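Local coordinates for lipoteichoic acid primase (Listeria monocytogenes, PDB 4UOP), which belongs to the sulfatase family and comprises, in this structure, an extracellular catalytic domain that holds a magnesium ion, at residues 106-111 with 282-287; 99-104 with 313-318; 393-398 with 408-413; 382-387 with 415-420. One frame throughout, in Å; residues are numbered along the deposited sequence.

Contact 1: 106-111 with 282-287; sequences SNTADA and YGDHHI. With MG (magnesium ion), chain J.
Asn107 lays its amide on the ring of His285, the two planes only 9° apart. ND2 lies offset toward the rim, 3.2 Å from CE1 of His285, while CB of Asn107 makes a CH-pi contact 3.6 Å from the ring centroid. A chi1 of 49° wedges CG of Asn107 between its backbone N and carbonyl carbon, which lets OD1 accept the N-H of Thr108 at 2.9 Å. OD1 also receives a hydrogen bond from the metal-bound water, and ND2 is hydrogen-bonded to Asp244 OD1 of the second subunit. ND1 of His285 donates to O of His286, 2.9 Å away, in an almost straight bond (178°) in the ring plane, and NE2 binds the magnesium ion at 2.2 Å. Thr108 OG1 and Asp284 OD2 each bind that metal at 2.1 Å. OD1 of Asp284 accepts from the backbone N of Ser67 and lies over the opposite face of the imidazole, which sits between it and the Asn107 amide. Both oxygens of Glu66 and the water complete six ligands. Helix start and strand end are thus joined through the metal, not by direct hydrogen bonds, with Asn107 and O of His286 as second-shell partners that help to fix the imidazole.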
loop_
_atom_site.group_PDB
_atom_site.type_symbol
_atom_site.label_atom_id
_atom_site.label_comp_id
_atom_site.label_asym_id
_atom_site.label_seq_id
_atom_site.Cartn_x
_atom_site.Cartn_y
_atom_site.Cartn_z
ATOM N N SER B 106 5.428 -1.246 3.553
ATOM C CA SER B 106 6.806 -1.736 3.544
ATOM C C SER B 106 7.170 -2.248 4.938
ATOM O O SER B 106 7.726 -1.523 5.750
ATOM C CB SER B 106 7.728 -0.605 3.105
ATOM O OG SER B 106 9.042 -1.080 2.882
ATOM N N ASN B 107 6.862 -3.509 5.202
ATOM C CA ASN B 107 6.729 -3.955 6.587
ATOM C C ASN B 107 7.960 -3.725 7.500
ATOM O O ASN B 107 7.838 -3.077 8.542
ATOM C CB ASN B 107 6.183 -5.378 6.669
ATOM C CG ASN B 107 6.911 -6.358 5.774
ATOM O OD1 ASN B 107 8.003 -6.089 5.270
ATOM N ND2 ASN B 107 6.296 -7.532 5.587
ATOM N N THR B 108 9.134 -4.194 7.085
ATOM C CA THR B 108 10.338 -4.022 7.883
ATOM C C THR B 108 10.658 -2.532 8.133
ATOM O O THR B 108 10.925 -2.136 9.258
ATOM C CB THR B 108 11.562 -4.692 7.242
ATOM O OG1 THR B 108 11.250 -6.048 6.900
ATOM C CG2 THR B 108 12.738 -4.672 8.212
ATOM N N ALA B 109 10.613 -1.734 7.066
ATOM C CA ALA B 109 10.875 -0.309 7.160
ATOM C C ALA B 109 9.809 0.427 7.965
ATOM O O ALA B 109 10.125 1.396 8.659
ATOM C CB ALA B 109 11.030 0.303 5.780
ATOM N N ASP B 110 8.553 0.000 7.849
ATOM C CA ASP B 110 7.476 0.569 8.648
ATOM C C ASP B 110 7.658 0.268 10.141
ATOM O O ASP B 110 7.311 1.094 10.983
ATOM C CB ASP B 110 6.106 0.076 8.174
ATOM C CG ASP B 110 5.721 0.632 6.811
ATOM O OD1 ASP B 110 6.308 1.649 6.373
ATOM O OD2 ASP B 110 4.806 0.066 6.190
ATOM N N ALA B 111 8.220 -0.895 10.460
ATOM C CA ALA B 111 8.542 -1.208 11.840
ATOM C C ALA B 111 9.582 -0.237 12.371
ATOM O O ALA B 111 9.415 0.342 13.445
ATOM C CB ALA B 111 9.024 -2.639 11.962
ATOM N N TYR B 282 12.316 -7.179 19.818
ATOM C CA TYR B 282 10.952 -7.309 19.294
ATOM C C TYR B 282 10.976 -7.854 17.880
ATOM O O TYR B 282 11.932 -7.622 17.142
ATOM C CB TYR B 282 10.223 -5.945 19.335
ATOM C CG TYR B 282 10.817 -4.905 18.424
ATOM C CD1 TYR B 282 11.923 -4.161 18.819
ATOM C CD2 TYR B 282 10.283 -4.667 17.166
ATOM C CE1 TYR B 282 12.491 -3.220 17.984
ATOM C CE2 TYR B 282 10.844 -3.725 16.321
ATOM C CZ TYR B 282 11.952 -3.012 16.738
ATOM O OH TYR B 282 12.560 -2.080 15.940
ATOM N N GLY B 283 9.922 -8.559 17.488
ATOM C CA GLY B 283 9.785 -9.003 16.090
ATOM C C GLY B 283 9.267 -7.849 15.258
ATOM O O GLY B 283 8.439 -7.080 15.743
ATOM N N ASP B 284 9.731 -7.699 14.014
ATOM C CA ASP B 284 9.231 -6.587 13.203
ATOM C C ASP B 284 7.761 -6.720 12.816
ATOM O O ASP B 284 7.018 -5.750 12.891
ATOM C CB ASP B 284 10.123 -6.232 12.001
ATOM C CG ASP B 284 10.307 -7.357 11.002
ATOM O OD1 ASP B 284 9.955 -8.524 11.287
ATOM O OD2 ASP B 284 10.813 -7.031 9.893
ATOM N N HIS B 285 7.355 -7.927 12.431
ATOM C CA HIS B 285 5.992 -8.206 12.006
ATOM C C HIS B 285 5.878 -9.698 11.761
ATOM O O HIS B 285 6.900 -10.402 11.666
ATOM C CB HIS B 285 5.689 -7.455 10.711
ATOM C CG HIS B 285 6.698 -7.709 9.645
ATOM N ND1 HIS B 285 6.704 -8.867 8.899
ATOM C CD2 HIS B 285 7.779 -7.001 9.249
ATOM C CE1 HIS B 285 7.728 -8.850 8.070
ATOM N NE2 HIS B 285 8.404 -7.734 8.270
ATOM N N HIS B 286 4.633 -10.165 11.668
ATOM C CA HIS B 286 4.368 -11.566 11.414
ATOM C C HIS B 286 4.629 -11.867 9.957
ATOM O O HIS B 286 4.697 -10.969 9.121
ATOM C CB HIS B 286 2.938 -11.928 11.769
ATOM C CG HIS B 286 1.957 -11.634 10.687
ATOM N ND1 HIS B 286 1.582 -10.352 10.350
ATOM C CD2 HIS B 286 1.274 -12.457 9.857
ATOM C CE1 HIS B 286 0.704 -10.397 9.366
ATOM N NE2 HIS B 286 0.504 -11.665 9.043
ATOM N N ILE B 287 4.791 -13.146 9.666
ATOM C CA ILE B 287 4.958 -13.564 8.290
ATOM C C ILE B 287 4.083 -14.769 7.923
ATOM O O ILE B 287 3.763 -14.948 6.754
ATOM C CB ILE B 287 6.458 -13.822 7.972
ATOM C CG1 ILE B 287 6.714 -13.839 6.462
ATOM C CG2 ILE B 287 6.946 -15.103 8.625
ATOM C CD1 ILE B 287 6.228 -12.601 5.733
HETATM MG MG MG J . 10.599 -7.740 7.958
HETATM O O HOH W 1 10.199 -8.220 5.832
#

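Contact 2: 99-104 with 313-318; sequences FFQTVS and DDYRIP
The Tyr315 ring carries the amide of Gln101 on one face: NE2 sits 3.7 Å above the ring plane, over its centre, with amide and ring only 15° apart. Phe99 meets Ile317 at its edge, where CG1 lies in the ring plane and CD1 comes 3.7 Å from CD2 of Phe99; the Phe99 ring also stacks with Phe319. The Phe100 ring has CG of Arg316 at 3.7 Å from CE1, in an oblique approach, and stacks with Phe383. With chi1 of 61°, Gln101 folds CG between its backbone N and carbonyl carbon, and the side chain then extends across the tyrosine. Its OE1 accepts from the backbone N of His286, which fixes the rotation of the amide, while Tyr315 OH bonds to Thr376. Bends at chi2 and chi3 turn the Arg316 chain back, and NH1 forms a salt bridge with Asp313 OD1 at 2.8 Å while NH2 bonds to O of Asn97. Between the backbones, Ile317 N donates to Phe99 O at 2.8 Å, and Gln101 N donates to Tyr315 O at 3.1 Å. These two bonds flank Phe100 and Arg316, whose CA atoms are 4.6 Å apart. A water spans Phe99 N and Ile317 O. The pattern is that of an antiparallel bridge whose central residues form a non-hydrogen-bonded pair; it leads into the antiparallel pairing of strands 94-100 and 319-322 in the large mixed sheet of this sulfatase-family domain.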
loop_
_atom_site.group_PDB
_atom_site.type_symbol
_atom_site.label_atom_id
_atom_site.label_comp_id
_atom_site.label_asym_id
_atom_site.label_seq_id
_atom_site.Cartn_x
_atom_site.Cartn_y
_atom_site.Cartn_z
ATOM N N PHE B 99 1.691 -7.737 22.316
ATOM C CA PHE B 99 2.400 -6.625 21.735
ATOM C C PHE B 99 2.245 -6.749 20.238
ATOM O O PHE B 99 2.440 -7.837 19.684
ATOM C CB PHE B 99 3.864 -6.654 22.155
ATOM C CG PHE B 99 4.581 -5.371 21.909
ATOM C CD1 PHE B 99 4.568 -4.365 22.870
ATOM C CD2 PHE B 99 5.251 -5.147 20.723
ATOM C CE1 PHE B 99 5.206 -3.164 22.639
ATOM C CE2 PHE B 99 5.916 -3.942 20.497
ATOM C CZ PHE B 99 5.875 -2.947 21.455
ATOM N N PHE B 100 1.870 -5.655 19.576
ATOM C CA PHE B 100 1.437 -5.733 18.181
ATOM C C PHE B 100 2.301 -4.975 17.191
ATOM O O PHE B 100 2.852 -3.927 17.504
ATOM C CB PHE B 100 0.014 -5.212 18.048
ATOM C CG PHE B 100 -0.987 -5.985 18.835
ATOM C CD1 PHE B 100 -1.530 -7.162 18.327
ATOM C CD2 PHE B 100 -1.385 -5.557 20.102
ATOM C CE1 PHE B 100 -2.477 -7.866 19.049
ATOM C CE2 PHE B 100 -2.328 -6.269 20.823
ATOM C CZ PHE B 100 -2.865 -7.423 20.304
ATOM N N GLN B 101 2.433 -5.542 15.994
ATOM C CA GLN B 101 3.051 -4.848 14.880
ATOM C C GLN B 101 2.202 -3.632 14.488
ATOM O O GLN B 101 0.983 -3.673 14.588
ATOM C CB GLN B 101 3.163 -5.786 13.665
ATOM C CG GLN B 101 1.843 -6.308 13.137
ATOM C CD GLN B 101 1.990 -7.161 11.889
ATOM O OE1 GLN B 101 2.585 -8.230 11.933
ATOM N NE2 GLN B 101 1.434 -6.698 10.776
ATOM N N THR B 102 2.859 -2.567 14.055
ATOM C CA THR B 102 2.196 -1.404 13.509
ATOM C C THR B 102 2.906 -1.061 12.204
ATOM O O THR B 102 3.784 -0.188 12.175
ATOM C CB THR B 102 2.222 -0.195 14.485
ATOM O OG1 THR B 102 3.565 0.158 14.845
ATOM C CG2 THR B 102 1.436 -0.511 15.742
ATOM N N VAL B 103 2.552 -1.783 11.148
ATOM C CA VAL B 103 3.233 -1.644 9.866
ATOM C C VAL B 103 2.224 -1.431 8.761
ATOM O O VAL B 103 1.025 -1.563 8.979
ATOM C CB VAL B 103 4.156 -2.850 9.548
ATOM C CG1 VAL B 103 5.216 -3.015 10.624
ATOM C CG2 VAL B 103 3.377 -4.139 9.387
ATOM N N SER B 104 2.718 -1.104 7.574
ATOM C CA SER B 104 1.872 -0.789 6.442
ATOM C C SER B 104 2.447 -1.426 5.161
ATOM O O SER B 104 2.647 -2.637 5.126
ATOM C CB SER B 104 1.790 0.740 6.339
ATOM O OG SER B 104 0.946 1.093 5.291
ATOM N N ASP B 313 -4.475 -12.325 16.426
ATOM C CA ASP B 313 -3.560 -13.332 16.940
ATOM C C ASP B 313 -2.218 -13.297 16.218
ATOM O O ASP B 313 -1.193 -13.327 16.874
ATOM C CB ASP B 313 -4.104 -14.747 16.867
ATOM C CG ASP B 313 -3.325 -15.694 17.763
ATOM O OD1 ASP B 313 -3.083 -15.351 18.948
ATOM O OD2 ASP B 313 -2.926 -16.780 17.288
ATOM N N ASP B 314 -2.238 -13.247 14.883
ATOM C CA ASP B 314 -1.005 -13.222 14.083
ATOM C C ASP B 314 -0.224 -11.931 14.200
ATOM O O ASP B 314 0.992 -11.933 14.094
ATOM C CB ASP B 314 -1.309 -13.450 12.594
ATOM C CG ASP B 314 -1.629 -14.905 12.269
ATOM O OD1 ASP B 314 -1.306 -15.812 13.057
ATOM O OD2 ASP B 314 -2.172 -15.129 11.182
ATOM N N TYR B 315 -0.912 -10.827 14.468
ATOM C CA TYR B 315 -0.232 -9.546 14.554
ATOM C C TYR B 315 0.584 -9.382 15.837
ATOM O O TYR B 315 1.309 -8.414 15.989
ATOM C CB TYR B 315 -1.243 -8.405 14.404
ATOM C CG TYR B 315 -1.620 -8.089 12.973
ATOM C CD1 TYR B 315 -1.631 -9.073 11.997
ATOM C CD2 TYR B 315 -2.009 -6.812 12.606
ATOM C CE1 TYR B 315 -2.001 -8.794 10.689
ATOM C CE2 TYR B 315 -2.392 -6.524 11.304
ATOM C CZ TYR B 315 -2.389 -7.523 10.352
ATOM O OH TYR B 315 -2.769 -7.278 9.051
ATOM N N ARG B 316 0.475 -10.331 16.765
ATOM C CA ARG B 316 1.316 -10.296 17.937
ATOM C C ARG B 316 2.759 -10.628 17.576
ATOM O O ARG B 316 3.030 -11.636 16.900
ATOM C CB ARG B 316 0.819 -11.261 19.020
ATOM C CG ARG B 316 -0.655 -11.118 19.416
ATOM C CD ARG B 316 -1.267 -12.457 19.831
ATOM N NE ARG B 316 -0.600 -12.946 20.966
ATOM C CZ ARG B 316 -0.377 -14.218 21.276
ATOM N NH1 ARG B 316 -0.792 -15.255 20.551
ATOM N NH2 ARG B 316 0.265 -14.424 22.385
ATOM N N ILE B 317 3.669 -9.810 18.079
ATOM C CA ILE B 317 5.099 -9.964 17.877
ATOM C C ILE B 317 5.726 -10.111 19.251
ATOM O O ILE B 317 5.233 -9.523 20.229
ATOM C CB ILE B 317 5.732 -8.766 17.114
ATOM C CG1 ILE B 317 5.205 -7.435 17.665
ATOM C CG2 ILE B 317 5.391 -8.869 15.640
ATOM C CD1 ILE B 317 5.928 -6.191 17.199
ATOM N N PRO B 318 6.823 -10.873 19.356
ATOM C CA PRO B 318 7.443 -10.918 20.678
ATOM C C PRO B 318 8.013 -9.558 21.092
ATOM O O PRO B 318 8.399 -8.755 20.232
ATOM C CB PRO B 318 8.545 -11.957 20.517
ATOM C CG PRO B 318 8.870 -11.930 19.044
ATOM C CD PRO B 318 7.572 -11.664 18.361
HETATM O O HOH W 2 3.246 -10.301 22.070
#

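Contact 3: 393-398 with 408-413; sequences ESFETG and KELSSD
Phe395 swings its ring toward Leu410 by placing CG opposite the backbone N (chi1 170°), while Leu410 sets CG opposite its own carbonyl carbon (chi1 -52°), and the two side chains slide past each other in opposite directions. The contact joins two turns: a type I beta turn from Phe395 to Gly398, closed by Gly398 N to Phe395 O at 3.0 Å, and an inverse gamma turn centred on Leu410, closed by Ser411 N to Glu409 O at 2.8 Å. The first links strands 387-390 and 399-402; the second leads from strand 407-408 into helix 412-433, with Ser411 at the N-cap position. The interaction is apolar. CB of Leu410 comes 3.9 Å from CZ of Phe395, and the same ring also meets those of Tyr389 and Phe418. The Phe395 ring is therefore packed by the Leu410 turn, a strand residue and the helix, close to the surface. Within the turn segment, Ser394 OG and Thr397 OG1 share a hydrogen bond of 3.0 Å. The carbonyl oxygen of Phe395 accepts two hydrogen bonds, from Gly398 N and Tyr389 OH; CD1 of Leu410 packs 3.5 Å from it and also lies over one face of the Phe395 ring, offset toward the rim.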
loop_
_atom_site.group_PDB
_atom_site.type_symbol
_atom_site.label_atom_id
_atom_site.label_comp_id
_atom_site.label_asym_id
_atom_site.label_seq_id
_atom_site.Cartn_x
_atom_site.Cartn_y
_atom_site.Cartn_z
ATOM N N GLU B 393 -18.598 -0.800 6.376
ATOM C CA GLU B 393 -19.045 0.380 5.619
ATOM C C GLU B 393 -19.121 1.593 6.531
ATOM O O GLU B 393 -18.994 2.725 6.083
ATOM C CB GLU B 393 -20.430 0.153 4.991
ATOM C CG GLU B 393 -20.574 -1.128 4.182
ATOM C CD GLU B 393 -21.243 -2.259 4.948
ATOM O OE1 GLU B 393 -22.280 -2.011 5.606
ATOM O OE2 GLU B 393 -20.743 -3.404 4.877
ATOM N N SER B 394 -19.345 1.334 7.813
ATOM C CA SER B 394 -19.487 2.365 8.819
ATOM C C SER B 394 -19.076 1.769 10.153
ATOM O O SER B 394 -18.782 0.577 10.246
ATOM C CB SER B 394 -20.948 2.814 8.908
ATOM O OG SER B 394 -21.771 1.774 9.423
ATOM N N PHE B 395 -19.066 2.594 11.188
ATOM C CA PHE B 395 -18.797 2.098 12.521
ATOM C C PHE B 395 -19.821 1.046 12.925
ATOM O O PHE B 395 -19.464 -0.029 13.418
ATOM C CB PHE B 395 -18.828 3.219 13.553
ATOM C CG PHE B 395 -18.781 2.714 14.962
ATOM C CD1 PHE B 395 -17.601 2.197 15.474
ATOM C CD2 PHE B 395 -19.923 2.690 15.754
ATOM C CE1 PHE B 395 -17.545 1.705 16.763
ATOM C CE2 PHE B 395 -19.875 2.190 17.045
ATOM C CZ PHE B 395 -18.685 1.694 17.552
ATOM N N GLU B 396 -21.093 1.349 12.677
ATOM C CA GLU B 396 -22.206 0.547 13.185
ATOM C C GLU B 396 -22.280 -0.836 12.547
ATOM O O GLU B 396 -22.809 -1.767 13.144
ATOM C CB GLU B 396 -23.538 1.292 12.987
ATOM C CG GLU B 396 -23.656 2.591 13.777
ATOM C CD GLU B 396 -22.851 3.758 13.204
ATOM O OE1 GLU B 396 -22.283 3.646 12.090
ATOM O OE2 GLU B 396 -22.771 4.806 13.883
ATOM N N THR B 397 -21.751 -0.969 11.333
ATOM C CA THR B 397 -21.738 -2.248 10.617
ATOM C C THR B 397 -20.440 -3.028 10.834
ATOM O O THR B 397 -20.242 -4.100 10.246
ATOM C CB THR B 397 -21.928 -2.033 9.107
ATOM O OG1 THR B 397 -21.011 -1.035 8.651
ATOM C CG2 THR B 397 -23.368 -1.591 8.809
ATOM N N GLY B 398 -19.554 -2.491 11.664
ATOM C CA GLY B 398 -18.320 -3.188 12.026
ATOM C C GLY B 398 -18.561 -4.210 13.120
ATOM O O GLY B 398 -19.709 -4.534 13.440
ATOM N N LYS B 408 -18.530 -8.571 20.990
ATOM C CA LYS B 408 -18.639 -7.494 21.953
ATOM C C LYS B 408 -19.526 -6.432 21.351
ATOM O O LYS B 408 -19.310 -5.995 20.222
ATOM C CB LYS B 408 -17.272 -6.906 22.300
ATOM C CG LYS B 408 -17.345 -5.761 23.296
ATOM C CD LYS B 408 -15.981 -5.313 23.766
ATOM C CE LYS B 408 -16.078 -4.097 24.677
ATOM N NZ LYS B 408 -16.715 -4.413 25.981
ATOM N N GLU B 409 -20.538 -6.031 22.109
ATOM C CA GLU B 409 -21.471 -5.015 21.651
ATOM C C GLU B 409 -20.755 -3.690 21.406
ATOM O O GLU B 409 -19.844 -3.310 22.152
ATOM C CB GLU B 409 -22.593 -4.830 22.684
ATOM C CG GLU B 409 -23.623 -3.757 22.338
ATOM C CD GLU B 409 -24.607 -4.174 21.252
ATOM O OE1 GLU B 409 -24.297 -5.085 20.444
ATOM O OE2 GLU B 409 -25.709 -3.581 21.211
ATOM N N LEU B 410 -21.187 -2.979 20.370
ATOM C CA LEU B 410 -20.565 -1.715 20.006
ATOM C C LEU B 410 -21.040 -0.587 20.913
ATOM O O LEU B 410 -21.879 0.223 20.536
ATOM C CB LEU B 410 -20.839 -1.388 18.537
ATOM C CG LEU B 410 -20.499 -2.484 17.526
ATOM C CD1 LEU B 410 -20.686 -1.942 16.117
ATOM C CD2 LEU B 410 -19.076 -3.000 17.714
ATOM N N SER B 411 -20.468 -0.539 22.105
ATOM C CA SER B 411 -20.781 0.473 23.107
ATOM C C SER B 411 -20.096 1.808 22.826
ATOM O O SER B 411 -19.353 1.959 21.844
ATOM C CB SER B 411 -20.354 -0.040 24.485
ATOM O OG SER B 411 -18.939 -0.071 24.584
ATOM N N SER B 412 -20.361 2.775 23.704
ATOM C CA SER B 412 -19.805 4.122 23.612
ATOM C C SER B 412 -18.282 4.153 23.650
ATOM O O SER B 412 -17.660 4.893 22.893
ATOM C CB SER B 412 -20.370 4.991 24.749
ATOM O OG SER B 412 -19.684 6.227 24.830
ATOM N N ASP B 413 -17.686 3.366 24.537
ATOM C CA ASP B 413 -16.227 3.268 24.614
ATOM C C ASP B 413 -15.616 2.656 23.351
ATOM O O ASP B 413 -14.525 3.038 22.949
ATOM C CB ASP B 413 -15.790 2.471 25.854
ATOM C CG ASP B 413 -15.701 3.336 27.119
ATOM O OD1 ASP B 413 -15.908 4.568 27.042
ATOM O OD2 ASP B 413 -15.410 2.779 28.200
#

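Contact 4: 382-387 with 415-420; sequences YFTNSY and KKRFDA
Helix 412-433 packs on a hairpin of the five-stranded antiparallel sheet, where Arg417 is received by Tyr382, Thr384 and Tyr387, three residues of the hairpin between strands 381-383 and 387-390. The hairpin end is an ST turn and ST motif: Thr384 OG1 accepts the backbone N-H of Ser386 and of Tyr387, each at 3.0 Å, and Thr384 N donates to Tyr387 O. Arg417 lies crosswise to Tyr382, with CB over one face of the ring, 3.3 Å from CZ, in a CH-pi contact whose direction is 27° off the ring normal. Its chain runs extended from CG to NE, which carries CD past CG2 of Thr384 at 4.0 Å and delivers the guanidinium to the far tyrosine. There NH1 donates to Tyr387 OH over 2.9 Å; the bond is bent (133°), and the hydroxyl sits near the guanidinium edge, somewhat tilted from its plane. Tyr387 OH in turn donates to Tyr382 OH at 2.8 Å, and Tyr382 OH donates to O of Val414. CG2 of Thr384 lies over one face of the Tyr387 ring and in plane at the edge of Tyr382, and so touches both rings. Hydrogen bonds therefore run in one direction from the arginine through two phenols to a helix carbonyl. The positive group at the start of this chain of bonds would probably polarise the Tyr387 hydroxyl and strengthen its donation to Tyr382, while CB of Arg417 covers part of one face of Tyr382.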
loop_
_atom_site.group_PDB
_atom_site.type_symbol
_atom_site.label_atom_id
_atom_site.label_comp_id
_atom_site.label_asym_id
_atom_site.label_seq_id
_atom_site.Cartn_x
_atom_site.Cartn_y
_atom_site.Cartn_z
ATOM N N TYR B 382 -8.602 -1.229 15.624
ATOM C CA TYR B 382 -7.657 -1.193 16.746
ATOM C C TYR B 382 -7.709 -2.443 17.622
ATOM O O TYR B 382 -8.725 -3.162 17.652
ATOM C CB TYR B 382 -7.882 0.057 17.606
ATOM C CG TYR B 382 -9.233 0.103 18.251
ATOM C CD1 TYR B 382 -9.462 -0.528 19.455
ATOM C CD2 TYR B 382 -10.299 0.774 17.647
ATOM C CE1 TYR B 382 -10.706 -0.503 20.054
ATOM C CE2 TYR B 382 -11.553 0.800 18.239
ATOM C CZ TYR B 382 -11.744 0.169 19.447
ATOM O OH TYR B 382 -12.973 0.173 20.057
ATOM N N PHE B 383 -6.619 -2.672 18.348
ATOM C CA PHE B 383 -6.511 -3.751 19.330
ATOM C C PHE B 383 -6.423 -3.188 20.744
ATOM O O PHE B 383 -5.646 -2.278 20.979
ATOM C CB PHE B 383 -5.235 -4.561 19.123
ATOM C CG PHE B 383 -5.070 -5.137 17.751
ATOM C CD1 PHE B 383 -6.070 -5.878 17.166
ATOM C CD2 PHE B 383 -3.866 -4.998 17.077
ATOM C CE1 PHE B 383 -5.893 -6.441 15.905
ATOM C CE2 PHE B 383 -3.675 -5.559 15.827
ATOM C CZ PHE B 383 -4.694 -6.277 15.234
ATOM N N THR B 384 -7.198 -3.740 21.685
ATOM C CA THR B 384 -7.046 -3.406 23.106
ATOM C C THR B 384 -6.475 -4.604 23.853
ATOM O O THR B 384 -6.087 -5.590 23.222
ATOM C CB THR B 384 -8.374 -2.959 23.757
ATOM O OG1 THR B 384 -9.171 -4.101 24.075
ATOM C CG2 THR B 384 -9.135 -2.023 22.853
ATOM N N ASN B 385 -6.441 -4.549 25.181
ATOM C CA ASN B 385 -6.053 -5.728 25.956
ATOM C C ASN B 385 -7.112 -6.837 26.065
ATOM O O ASN B 385 -6.806 -7.928 26.545
ATOM C CB ASN B 385 -5.572 -5.350 27.365
ATOM C CG ASN B 385 -6.639 -4.660 28.199
ATOM O OD1 ASN B 385 -7.819 -4.938 28.081
ATOM N ND2 ASN B 385 -6.211 -3.745 29.050
ATOM N N SER B 386 -8.327 -6.581 25.599
ATOM C CA SER B 386 -9.372 -7.591 25.671
ATOM C C SER B 386 -10.185 -7.796 24.403
ATOM O O SER B 386 -10.924 -8.775 24.317
ATOM C CB SER B 386 -10.314 -7.249 26.824
ATOM O OG SER B 386 -11.039 -6.077 26.512
ATOM N N TYR B 387 -10.085 -6.900 23.422
ATOM C CA TYR B 387 -10.852 -7.067 22.185
ATOM C C TYR B 387 -10.249 -6.300 21.015
ATOM O O TYR B 387 -9.424 -5.408 21.213
ATOM C CB TYR B 387 -12.307 -6.649 22.390
ATOM C CG TYR B 387 -12.529 -5.151 22.456
ATOM C CD1 TYR B 387 -12.465 -4.474 23.656
ATOM C CD2 TYR B 387 -12.791 -4.426 21.305
ATOM C CE1 TYR B 387 -12.642 -3.100 23.716
ATOM C CE2 TYR B 387 -12.975 -3.051 21.354
ATOM C CZ TYR B 387 -12.900 -2.403 22.563
ATOM O OH TYR B 387 -13.092 -1.042 22.623
ATOM N N LYS B 415 -16.884 3.016 20.399
ATOM C CA LYS B 415 -17.023 4.111 19.453
ATOM C C LYS B 415 -15.958 5.184 19.664
ATOM O O LYS B 415 -15.393 5.707 18.701
ATOM C CB LYS B 415 -18.429 4.718 19.583
ATOM C CG LYS B 415 -18.715 5.923 18.707
ATOM C CD LYS B 415 -18.437 5.653 17.239
ATOM C CE LYS B 415 -19.329 6.499 16.334
ATOM N NZ LYS B 415 -19.275 7.949 16.666
ATOM N N LYS B 416 -15.694 5.527 20.915
ATOM C CA LYS B 416 -14.685 6.538 21.220
ATOM C C LYS B 416 -13.291 6.140 20.714
ATOM O O LYS B 416 -12.572 6.975 20.177
ATOM C CB LYS B 416 -14.640 6.836 22.715
ATOM C CG LYS B 416 -15.719 7.814 23.137
ATOM C CD LYS B 416 -15.885 7.866 24.646
ATOM C CE LYS B 416 -17.127 8.661 25.027
ATOM N NZ LYS B 416 -17.304 8.699 26.505
ATOM N N ARG B 417 -12.924 4.870 20.874
ATOM C CA ARG B 417 -11.620 4.407 20.398
ATOM C C ARG B 417 -11.545 4.351 18.879
ATOM O O ARG B 417 -10.482 4.587 18.316
ATOM C CB ARG B 417 -11.262 3.047 20.997
ATOM C CG ARG B 417 -10.901 3.122 22.466
ATOM C CD ARG B 417 -10.354 1.801 22.971
ATOM N NE ARG B 417 -10.239 1.797 24.423
ATOM C CZ ARG B 417 -11.117 1.258 25.271
ATOM N NH1 ARG B 417 -12.213 0.629 24.846
ATOM N NH2 ARG B 417 -10.887 1.345 26.577
ATOM N N PHE B 418 -12.662 4.031 18.225
ATOM C CA PHE B 418 -12.722 4.061 16.768
ATOM C C PHE B 418 -12.509 5.478 16.250
ATOM O O PHE B 418 -11.695 5.713 15.352
ATOM C CB PHE B 418 -14.064 3.507 16.274
ATOM C CG PHE B 418 -14.398 3.896 14.864
ATOM C CD1 PHE B 418 -13.806 3.250 13.792
ATOM C CD2 PHE B 418 -15.314 4.916 14.615
ATOM C CE1 PHE B 418 -14.122 3.605 12.493
ATOM C CE2 PHE B 418 -15.631 5.276 13.322
ATOM C CZ PHE B 418 -15.035 4.618 12.258
ATOM N N ASP B 419 -13.230 6.432 16.839
ATOM C CA ASP B 419 -13.086 7.837 16.459
ATOM C C ASP B 419 -11.684 8.369 16.752
ATOM O O ASP B 419 -11.074 9.027 15.907
ATOM C CB ASP B 419 -14.126 8.702 17.195
ATOM C CG ASP B 419 -15.545 8.465 16.703
ATOM O OD1 ASP B 419 -15.740 8.139 15.512
ATOM O OD2 ASP B 419 -16.484 8.637 17.507
ATOM N N ALA B 420 -11.181 8.099 17.949
ATOM C CA ALA B 420 -9.812 8.467 18.312
ATOM C C ALA B 420 -8.789 7.852 17.361
ATOM O O ALA B 420 -7.867 8.531 16.910
ATOM C CB ALA B 420 -9.513 8.044 19.722
#

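Contacts 1 and 2 form one unit, their centres about 8 Å apart: strands 94-100 and 277-283 belong to the same mixed sheet, and Gly283 N bonds to Pro318 O where the two contacts meet. Along the chain, the segments of contact 1 fall between those of contact 2, all in the sulfatase-family part of the protein. Contacts 3 and 4 follow later and share helix 412-433, with centres about 10 Å apart; the segments of contact 3 fall between those of contact 4. Contact 4 lies about 16 Å, centre to centre, from contact 2, and Phe383 bridges them, joining the five-stranded antiparallel sheet to the metal-bearing core. Contact 3 sits about 29 Å from contact 1 between centres.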